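Local coordinates for protein vanadium-dependent haloperoxidase (Zobellia galactanivorans, PDB 4CIT) that probably works as a vanadium-dependent peroxidase that oxidises iodide, with vanadate held in a pocket of its largely helical fold, at residues K30-P38 / W141-F149. Sequence-based numbering, arbitrary orientation.
Sequences KEEPINITP and WEGKNPVLF
Asn145 and Glu32 join the extended N-terminal segment 30-38 to the junction of two helices: Asn145 ND2 donates to Glu32 O at 2.9 Å, the acceptor lying near the amide plane while the nitrogen sits above the plane of the carbonyl. A weak hydrogen bond from Glu32 N to Lys144 O, 3.4 Å, lies close by. Next to this polar pair, Ile34 points toward the junction and spreads its two branches. Ile34 CG2, anti to the backbone N, meets Trp141 CD1 at 3.4 Å. The other branch carries Ile34 CD1 to Leu148 CD2 at 4.1 Å. Further along the indole, Ile36 CD1 touches Trp141 CZ2 at 3.6 Å. The junction is a worked example of N-capping where helix 128-144 gives way to helix 146-167: Asn145 OD1 accepts from Leu148 N at 3.1 Å, so one side-chain amide caps the new helix and grips the passing chain. With an alanine in place of Asn145, Leu148 N would probably lose its capping acceptor and Glu32 O its amide donor. Waters extend the grip: one links Lys30 O, Asn145 OD1 and Val147 N, another joins Asn35 O to Trp141 NE1, and the bent Lys144 chain brings NZ to two more, which lead to Pro33 O and Asn35 N. Behind this layer, Leu110 of helix 108-123 backs both Ile36 and Trp141, and Tyr138 meets Phe149 edge-to-face.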
ATOM      1  N   LYS A  30     -12.039 -40.793   1.208  1.00 41.22           N
ATOM      2  CA  LYS A  30     -11.043 -39.626   1.233  1.00 39.20           C
ATOM      3  C   LYS A  30     -11.679 -38.253   1.545  1.00 37.62           C
ATOM      4  O   LYS A  30     -12.109 -37.469   0.640  1.00 33.51           O
ATOM      5  CB  LYS A  30     -10.293 -39.574  -0.061  1.00 43.28           C
ATOM      6  CG  LYS A  30      -8.909 -39.054   0.129  1.00 43.48           C
ATOM      7  CD  LYS A  30      -7.886 -39.951  -0.545  1.00 45.20           C
ATOM      8  CE  LYS A  30      -7.221 -39.287  -1.735  1.00 47.73           C
ATOM      9  NZ  LYS A  30      -7.777 -39.846  -3.001  1.00 56.57           N
ATOM     10  N   GLU A  31     -11.767 -37.990   2.843  1.00 31.62           N
ATOM     11  CA  GLU A  31     -12.710 -37.002   3.373  1.00 34.33           C
ATOM     12  C   GLU A  31     -12.185 -36.377   4.646  1.00 26.75           C
ATOM     13  O   GLU A  31     -12.903 -36.085   5.549  1.00 27.45           O
ATOM     14  CB  GLU A  31     -14.061 -37.640   3.662  1.00 38.90           C
ATOM     15  CG  GLU A  31     -14.774 -38.002   2.387  1.00 43.26           C
ATOM     16  CD  GLU A  31     -16.004 -38.828   2.620  1.00 45.43           C
ATOM     17  OE1 GLU A  31     -16.150 -39.476   3.688  1.00 51.75           O
ATOM     18  OE2 GLU A  31     -16.810 -38.833   1.695  1.00 49.69           O
ATOM     19  N   GLU A  32     -10.905 -36.132   4.662  1.00 18.40           N
ATOM     20  CA  GLU A  32     -10.311 -35.399   5.717  1.00 16.73           C
ATOM     21  C   GLU A  32     -10.677 -33.912   5.664  1.00 17.89           C
ATOM     22  O   GLU A  32     -10.914 -33.383   4.581  1.00 18.45           O
ATOM     23  CB  GLU A  32      -8.818 -35.581   5.593  1.00 16.71           C
ATOM     24  CG  GLU A  32      -8.398 -36.989   5.915  1.00 16.47           C
ATOM     25  CD  GLU A  32      -6.894 -37.256   5.750  1.00 18.84           C
ATOM     26  OE1 GLU A  32      -6.222 -36.385   5.163  1.00 20.76           O
ATOM     27  OE2 GLU A  32      -6.349 -38.325   6.205  1.00 17.29           O
ATOM     28  N   PRO A  33     -10.773 -33.267   6.827  1.00 18.89           N
ATOM     29  CA  PRO A  33     -11.049 -31.822   6.776  1.00 20.16           C
ATOM     30  C   PRO A  33      -9.817 -31.085   6.277  1.00 20.11           C
ATOM     31  O   PRO A  33      -8.669 -31.578   6.388  1.00 16.78           O
ATOM     32  CB  PRO A  33     -11.294 -31.459   8.232  1.00 24.86           C
ATOM     33  CG  PRO A  33     -10.537 -32.480   9.045  1.00 24.23           C
ATOM     34  CD  PRO A  33     -10.556 -33.748   8.211  1.00 21.86           C
ATOM     35  N   ILE A  34     -10.038 -29.923   5.668  1.00 17.75           N
ATOM     36  CA  ILE A  34      -8.909 -29.109   5.191  1.00 17.56           C
ATOM     37  C   ILE A  34      -8.861 -27.917   6.104  1.00 19.91           C
ATOM     38  O   ILE A  34      -9.872 -27.186   6.235  1.00 19.83           O
ATOM     39  CB  ILE A  34      -9.045 -28.694   3.738  1.00 18.59           C
ATOM     40  CG1 ILE A  34      -8.995 -29.922   2.832  1.00 18.06           C
ATOM     41  CG2 ILE A  34      -7.976 -27.640   3.355  1.00 19.51           C
ATOM     42  CD1 ILE A  34      -9.370 -29.703   1.392  1.00 17.64           C
ATOM     43  N   ASN A  35      -7.727 -27.744   6.793  1.00 17.30           N
ATOM     44  CA  ASN A  35      -7.564 -26.656   7.772  0.70 18.92           C
ATOM     45  C   ASN A  35      -6.864 -25.516   7.074  1.00 18.57           C
ATOM     46  O   ASN A  35      -5.691 -25.643   6.704  1.00 17.88           O
ATOM     47  CB  ASN A  35      -6.724 -27.051   9.022  0.70 23.96           C
ATOM     48  CG  ASN A  35      -6.620 -25.910  10.085  0.70 26.21           C
ATOM     49  OD1 ASN A  35      -7.571 -25.131  10.337  0.70 29.02           O
ATOM     50  ND2 ASN A  35      -5.412 -25.766  10.665  0.70 27.54           N
ATOM     51  N   ILE A  36      -7.582 -24.424   6.890  1.00 16.09           N
ATOM     52  CA  ILE A  36      -7.057 -23.264   6.224  1.00 16.22           C
ATOM     53  C   ILE A  36      -6.723 -22.310   7.357  1.00 17.83           C
ATOM     54  O   ILE A  36      -7.503 -22.099   8.255  1.00 20.76           O
ATOM     55  CB  ILE A  36      -8.123 -22.631   5.324  1.00 15.93           C
ATOM     56  CG1 ILE A  36      -8.535 -23.567   4.232  1.00 15.45           C
ATOM     57  CG2 ILE A  36      -7.568 -21.328   4.708  1.00 17.33           C
ATOM     58  CD1 ILE A  36      -7.430 -24.009   3.315  1.00 16.24           C
ATOM     59  N   THR A  37      -5.544 -21.722   7.332  1.00 18.21           N
ATOM     60  CA  THR A  37      -5.187 -20.783   8.394  1.00 18.27           C
ATOM     61  C   THR A  37      -4.816 -19.402   7.777  1.00 15.74           C
ATOM     62  O   THR A  37      -4.635 -19.261   6.568  1.00 15.69           O
ATOM     63  CB  THR A  37      -3.966 -21.250   9.175  1.00 22.14           C
ATOM     64  OG1 THR A  37      -2.909 -21.416   8.233  1.00 23.54           O
ATOM     65  CG2 THR A  37      -4.320 -22.544  10.007  1.00 26.38           C
ATOM     66  N   PRO A  38      -4.719 -18.388   8.637  1.00 15.55           N
ATOM     67  CA  PRO A  38      -4.371 -17.062   8.088  1.00 15.33           C
ATOM     68  C   PRO A  38      -3.018 -17.081   7.441  1.00 14.97           C
ATOM     69  O   PRO A  38      -2.753 -16.298   6.487  1.00 14.92           O
ATOM     70  CB  PRO A  38      -4.317 -16.156   9.330  1.00 17.07           C
ATOM     71  CG  PRO A  38      -4.888 -16.951  10.479  1.00 18.55           C
ATOM     72  CD  PRO A  38      -5.103 -18.363  10.066  1.00 19.38           C
ATOM     73  N   TRP A 141      -4.412 -30.170  -0.963  1.00 12.64           N
ATOM     74  CA  TRP A 141      -5.838 -30.138  -0.637  1.00 13.21           C
ATOM     75  C   TRP A 141      -6.610 -31.219  -1.375  1.00 12.20           C
ATOM     76  O   TRP A 141      -7.498 -31.868  -0.759  1.00 14.86           O
ATOM     77  CB  TRP A 141      -6.415 -28.768  -1.039  1.00 13.48           C
ATOM     78  CG  TRP A 141      -5.953 -27.635  -0.205  1.00 14.80           C
ATOM     79  CD1 TRP A 141      -5.444 -27.671   1.038  1.00 14.65           C
ATOM     80  CD2 TRP A 141      -5.938 -26.220  -0.622  1.00 14.37           C
ATOM     81  NE1 TRP A 141      -5.085 -26.360   1.441  1.00 18.22           N
ATOM     82  CE2 TRP A 141      -5.393 -25.474   0.447  1.00 14.96           C
ATOM     83  CE3 TRP A 141      -6.297 -25.563  -1.792  1.00 13.45           C
ATOM     84  CZ2 TRP A 141      -5.269 -24.069   0.400  1.00 15.18           C
ATOM     85  CZ3 TRP A 141      -6.202 -24.131  -1.837  1.00 14.94           C
ATOM     86  CH2 TRP A 141      -5.659 -23.422  -0.739  1.00 12.94           C
ATOM     87  N   GLU A 142      -6.330 -31.341  -2.662  1.00 13.61           N
ATOM     88  CA  GLU A 142      -6.989 -32.274  -3.586  1.00 16.02           C
ATOM     89  C   GLU A 142      -6.689 -33.662  -3.108  1.00 18.00           C
ATOM     90  O   GLU A 142      -7.582 -34.546  -3.143  1.00 15.97           O
ATOM     91  CB  GLU A 142      -6.554 -32.159  -5.053  1.00 20.35           C
ATOM     92  CG  GLU A 142      -7.455 -32.941  -5.997  1.00 26.71           C
ATOM     93  CD  GLU A 142      -6.934 -33.009  -7.428  1.00 39.85           C
ATOM     94  OE1 GLU A 142      -6.149 -32.126  -7.860  1.00 48.74           O
ATOM     95  OE2 GLU A 142      -7.339 -33.937  -8.153  1.00 52.22           O
ATOM     96  N   GLY A 143      -5.480 -33.854  -2.625  1.00 16.06           N
ATOM     97  CA  GLY A 143      -5.098 -35.135  -2.046  1.00 19.73           C
ATOM     98  C   GLY A 143      -5.800 -35.578  -0.788  1.00 19.38           C
ATOM     99  O   GLY A 143      -5.988 -36.784  -0.601  1.00 23.18           O
ATOM    100  N   LYS A 144      -6.186 -34.654   0.083  1.00 15.44           N
ATOM    101  CA  LYS A 144      -6.799 -34.933   1.337  1.00 17.41           C
ATOM    102  C   LYS A 144      -8.309 -35.120   1.206  1.00 15.75           C
ATOM    103  O   LYS A 144      -8.890 -35.920   1.904  1.00 14.54           O
ATOM    104  CB  LYS A 144      -6.672 -33.721   2.271  1.00 18.53           C
ATOM    105  CG  LYS A 144      -5.297 -33.402   2.742  1.00 23.10           C
ATOM    106  CD  LYS A 144      -5.382 -32.339   3.834  1.00 20.52           C
ATOM    107  CE  LYS A 144      -5.926 -32.928   5.143  1.00 22.80           C
ATOM    108  NZ  LYS A 144      -5.283 -32.128   6.223  1.00 27.22           N
ATOM    109  N   ASN A 145      -8.918 -34.309   0.358  1.00 13.45           N
ATOM    110  CA  ASN A 145     -10.389 -34.265   0.201  1.00 12.80           C
ATOM    111  C   ASN A 145     -10.765 -33.664  -1.170  1.00 13.30           C
ATOM    112  O   ASN A 145     -11.113 -32.472  -1.322  1.00 12.41           O
ATOM    113  CB  ASN A 145     -11.030 -33.524   1.380  1.00 13.64           C
ATOM    114  CG  ASN A 145     -12.533 -33.739   1.453  1.00 14.71           C
ATOM    115  OD1 ASN A 145     -13.196 -34.008   0.442  1.00 14.89           O
ATOM    116  ND2 ASN A 145     -13.080 -33.492   2.611  1.00 15.57           N
ATOM    117  N   PRO A 146     -10.754 -34.494  -2.204  1.00 14.61           N
ATOM    118  CA  PRO A 146     -11.000 -34.047  -3.528  1.00 15.17           C
ATOM    119  C   PRO A 146     -12.345 -33.399  -3.763  1.00 15.09           C
ATOM    120  O   PRO A 146     -12.376 -32.409  -4.564  1.00 12.28           O
ATOM    121  CB  PRO A 146     -10.827 -35.316  -4.418  1.00 18.33           C
ATOM    122  CG  PRO A 146     -10.507 -36.420  -3.512  1.00 18.84           C
ATOM    123  CD  PRO A 146     -10.381 -35.937  -2.127  1.00 16.18           C
ATOM    124  N   VAL A 147     -13.413 -33.954  -3.182  1.00 15.04           N
ATOM    125  CA  VAL A 147     -14.742 -33.389  -3.354  1.00 14.58           C
ATOM    126  C   VAL A 147     -14.879 -32.009  -2.665  1.00 15.21           C
ATOM    127  O   VAL A 147     -15.339 -31.052  -3.330  1.00 13.38           O
ATOM    128  CB  VAL A 147     -15.864 -34.306  -2.920  1.00 19.73           C
ATOM    129  CG1 VAL A 147     -17.178 -33.551  -3.065  1.00 21.18           C
ATOM    130  CG2 VAL A 147     -15.839 -35.551  -3.878  1.00 19.92           C
ATOM    131  N   LEU A 148     -14.425 -31.892  -1.414  1.00 16.37           N
ATOM    132  CA  LEU A 148     -14.433 -30.633  -0.723  1.00 14.63           C
ATOM    133  C   LEU A 148     -13.568 -29.600  -1.498  1.00 13.65           C
ATOM    134  O   LEU A 148     -13.953 -28.402  -1.606  1.00 12.79           O
ATOM    135  CB  LEU A 148     -13.905 -30.802   0.670  1.00 15.69           C
ATOM    136  CG  LEU A 148     -13.886 -29.522   1.499  1.00 16.23           C
ATOM    137  CD1 LEU A 148     -15.290 -28.956   1.668  1.00 17.04           C
ATOM    138  CD2 LEU A 148     -13.236 -29.810   2.850  1.00 17.50           C
ATOM    139  N   PHE A 149     -12.408 -30.021  -1.960  1.00 13.20           N
ATOM    140  CA  PHE A 149     -11.509 -29.157  -2.714  1.00 13.90           C
ATOM    141  C   PHE A 149     -12.145 -28.675  -3.987  1.00 15.08           C
ATOM    142  O   PHE A 149     -12.209 -27.468  -4.221  1.00 12.85           O
ATOM    143  CB  PHE A 149     -10.188 -29.851  -3.035  1.00 14.08           C
ATOM    144  CG  PHE A 149      -9.393 -29.194  -4.136  1.00 13.56           C
ATOM    145  CD1 PHE A 149      -8.769 -27.955  -3.899  1.00 15.12           C
ATOM    146  CD2 PHE A 149      -9.294 -29.738  -5.418  1.00 16.61           C
ATOM    147  CE1 PHE A 149      -8.037 -27.339  -4.914  1.00 16.00           C
ATOM    148  CE2 PHE A 149      -8.635 -29.050  -6.451  1.00 16.22           C
ATOM    149  CZ  PHE A 149      -7.963 -27.906  -6.155  1.00 15.34           C
TER
HETATM  150  O   HOH W   1     -13.634 -36.419  -1.467  1.00 18.92           O
HETATM  151  O   HOH W   2      -6.897 -32.963   8.312  1.00 30.83           O
HETATM  152  O   HOH W   3      -5.375 -29.361   6.025  1.00 17.89           O
HETATM  153  O   HOH W   4      -4.143 -26.095   4.249  1.00 24.60           O